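Local coordinates for probable ABC transporter phosphite binding protein PhnD1 (Prochlorococcus marinus str. MIT 9301, PDB 5LQ8) that binds inorganic phosphite strongly, and methylphosphonate and phosphate only very weakly, probably as the solute-binding component of an ABC transporter, at residues F90-V95 against P201-Y206. Sequence-based numbering, arbitrary orientation. Where two conformers were deposited one is given.
Sequences FKSVFV and PEYVDY. With GB (methylphosphonic acid ester group), chain B.
Phe90 and Tyr203 form a single antiparallel bridge, a hydrogen-bonded pair in which Phe90 N donates to Tyr203 O (2.7 Å) and Tyr203 N returns a bond to Phe90 O, although the touching parts of the two segments run 114° apart. Phe90 O also receives a CA-H...O contact from Glu202 CA at 3.2 Å and lies over one face of the Tyr203 ring. That ring turns back along the 90-95 backbone because CG sits between the backbone N and the carbonyl carbon (chi1 51°), and its hydroxyl, in line with the edge of the Phe90 ring, donates a short bond of 2.5 Å from Tyr203 OH to Ser92 OG. Ser92 OG is hydrogen-bonded in turn to Ser128 O, so the bond links the loop to the start of helix 127-139. A phenylalanine in place of Tyr203 would probably keep much of the ring packing but leave Ser92 OG without this donor. The connections between strands 79-83 and 92-97, and between 194-199 and 207-210, each link the two sheets, as in the two-lobed periplasmic binding protein fold, and the bound methylphosphonate group lies in the cleft between the lobes, beside Asp205. The Asp205 side chain stands over one face of the Phe90 ring, the carboxylate nearly perpendicular to it, with Asp205 OD2 3.5 Å from Phe90 CD2. Over the same face, Tyr206 turns its edge to Phe90 in an offset edge-to-face pair (centroids 5.5 Å apart). Second-shell Phe90 thus backs two residues beside the ligand: Asp205 OD2 lies 2.5 Å from ligand O2 while its OD1 accepts from Gly65 N, and Tyr206 OH is hydrogen-bonded to Asp13. Lys91 and Glu202 lie side by side, their aliphatic parts touching, with Lys91 NZ and Glu202 OE2 4.0 Å apart, a long salt bridge on a poorly ordered Glu202.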
loop_
_atom_site.group_PDB
_atom_site.type_symbol
_atom_site.label_atom_id
_atom_site.label_comp_id
_atom_site.label_asym_id
_atom_site.label_seq_id
_atom_site.Cartn_x
_atom_site.Cartn_y
_atom_site.Cartn_z
ATOM N N PHE A 90 4.005 -6.671 7.968
ATOM C CA PHE A 90 3.872 -6.736 6.506
ATOM C C PHE A 90 5.183 -7.167 5.847
ATOM O O PHE A 90 6.266 -6.891 6.347
ATOM C CB PHE A 90 3.435 -5.358 5.954
ATOM C CG PHE A 90 2.538 -5.461 4.750
ATOM C CD1 PHE A 90 1.196 -5.772 4.906
ATOM C CD2 PHE A 90 3.034 -5.290 3.480
ATOM C CE1 PHE A 90 0.369 -5.931 3.833
ATOM C CE2 PHE A 90 2.202 -5.403 2.392
ATOM C CZ PHE A 90 0.863 -5.750 2.567
ATOM N N LYS A 91 5.077 -7.810 4.693
ATOM C CA LYS A 91 6.238 -8.273 3.947
ATOM C C LYS A 91 6.106 -7.985 2.475
ATOM O O LYS A 91 5.004 -7.827 1.974
ATOM C CB LYS A 91 6.439 -9.777 4.104
ATOM C CG LYS A 91 6.567 -10.239 5.541
ATOM C CD LYS A 91 6.605 -11.775 5.595
ATOM C CE LYS A 91 6.237 -12.316 6.960
ATOM N NZ LYS A 91 7.043 -13.526 7.277
ATOM N N SER A 92 7.273 -7.874 1.829
ATOM C CA SER A 92 7.371 -7.863 0.404
ATOM C C SER A 92 7.862 -9.235 -0.058
ATOM O O SER A 92 8.475 -10.044 0.699
ATOM C CB SER A 92 8.380 -6.817 -0.090
ATOM O OG SER A 92 8.031 -5.577 0.470
ATOM N N VAL A 93 7.583 -9.445 -1.327
ATOM C CA VAL A 93 8.227 -10.466 -2.115
ATOM C C VAL A 93 8.986 -9.903 -3.317
ATOM O O VAL A 93 8.515 -8.982 -3.995
ATOM C CB VAL A 93 7.232 -11.532 -2.615
ATOM C CG1 VAL A 93 6.573 -12.197 -1.404
ATOM C CG2 VAL A 93 6.163 -10.954 -3.557
ATOM N N PHE A 94 10.141 -10.514 -3.551
ATOM C CA PHE A 94 10.858 -10.457 -4.808
ATOM C C PHE A 94 10.385 -11.632 -5.649
ATOM O O PHE A 94 10.339 -12.787 -5.172
ATOM C CB PHE A 94 12.366 -10.509 -4.580
ATOM C CG PHE A 94 12.924 -9.251 -3.960
ATOM C CD1 PHE A 94 13.561 -8.314 -4.737
ATOM C CD2 PHE A 94 12.802 -9.014 -2.597
ATOM C CE1 PHE A 94 14.094 -7.163 -4.174
ATOM C CE2 PHE A 94 13.330 -7.875 -2.018
ATOM C CZ PHE A 94 13.966 -6.920 -2.820
ATOM N N VAL A 95 10.055 -11.351 -6.898
ATOM C CA VAL A 95 9.617 -12.355 -7.886
ATOM C C VAL A 95 10.515 -12.283 -9.118
ATOM O O VAL A 95 11.085 -11.208 -9.430
ATOM C CB VAL A 95 8.139 -12.226 -8.285
ATOM C CG1 VAL A 95 7.255 -12.404 -7.055
ATOM C CG2 VAL A 95 7.825 -10.913 -8.993
ATOM N N PRO A 201 12.029 -9.617 5.503
ATOM C CA PRO A 201 11.590 -9.438 6.881
ATOM C C PRO A 201 10.323 -8.578 6.937
ATOM O O PRO A 201 9.955 -7.933 5.948
ATOM C CB PRO A 201 12.753 -8.673 7.533
ATOM C CG PRO A 201 13.950 -8.960 6.704
ATOM C CD PRO A 201 13.431 -9.198 5.301
ATOM N N GLU A 202 9.703 -8.571 8.111
ATOM C CA GLU A 202 8.502 -7.737 8.399
ATOM C C GLU A 202 8.772 -6.238 8.663
ATOM O O GLU A 202 9.815 -5.849 9.166
ATOM C CB GLU A 202 7.741 -8.279 9.604
ATOM C CG GLU A 202 7.268 -9.724 9.458
ATOM C CD GLU A 202 6.980 -10.443 10.778
ATOM O OE1 GLU A 202 7.146 -9.869 11.877
ATOM O OE2 GLU A 202 6.573 -11.622 10.721
ATOM N N TYR A 203 7.768 -5.418 8.337
ATOM C CA TYR A 203 7.765 -3.998 8.612
ATOM C C TYR A 203 6.283 -3.559 8.699
ATOM O O TYR A 203 5.395 -4.397 8.467
ATOM C CB TYR A 203 8.553 -3.262 7.499
ATOM C CG TYR A 203 8.069 -3.649 6.124
ATOM C CD1 TYR A 203 6.981 -3.013 5.569
ATOM C CD2 TYR A 203 8.692 -4.643 5.393
ATOM C CE1 TYR A 203 6.502 -3.387 4.353
ATOM C CE2 TYR A 203 8.222 -5.055 4.147
ATOM C CZ TYR A 203 7.117 -4.385 3.611
ATOM O OH TYR A 203 6.623 -4.740 2.364
ATOM N N VAL A 204 6.019 -2.315 9.084
ATOM C CA VAL A 204 4.635 -1.799 9.164
ATOM C C VAL A 204 4.247 -1.198 7.814
ATOM O O VAL A 204 5.086 -0.594 7.115
ATOM C CB VAL A 204 4.471 -0.706 10.253
ATOM C CG1 VAL A 204 5.204 0.574 9.920
ATOM C CG2 VAL A 204 3.011 -0.397 10.531
ATOM N N ASP A 205 2.974 -1.271 7.475
ATOM C CA ASP A 205 2.553 -0.682 6.180
ATOM C C ASP A 205 1.241 0.119 6.188
ATOM O O ASP A 205 1.190 1.301 6.639
ATOM C CB ASP A 205 2.614 -1.760 5.079
ATOM C CG ASP A 205 2.660 -1.156 3.657
ATOM O OD1 ASP A 205 2.451 0.059 3.532
ATOM O OD2 ASP A 205 2.917 -1.896 2.686
ATOM N N TYR A 206 0.173 -0.496 5.696
ATOM C CA TYR A 206 -1.040 0.276 5.379
ATOM C C TYR A 206 -1.720 0.850 6.624
ATOM O O TYR A 206 -1.719 0.250 7.690
ATOM C CB TYR A 206 -2.057 -0.518 4.602
ATOM C CG TYR A 206 -1.642 -0.914 3.209
ATOM C CD1 TYR A 206 -2.217 -0.291 2.111
ATOM C CD2 TYR A 206 -0.757 -1.968 2.972
ATOM C CE1 TYR A 206 -1.861 -0.673 0.832
ATOM C CE2 TYR A 206 -0.407 -2.350 1.687
ATOM C CZ TYR A 206 -0.974 -1.701 0.619
ATOM O OH TYR A 206 -0.640 -2.019 -0.673
HETATM P P1 GB B . 2.519 0.387 -0.230
HETATM O O1 GB B . 3.174 1.681 0.247
HETATM O O2 GB B . 3.171 -0.851 0.423
HETATM C C1 GB B . 0.927 0.503 0.398
HETATM O O3 GB B . 2.479 0.298 -1.757
#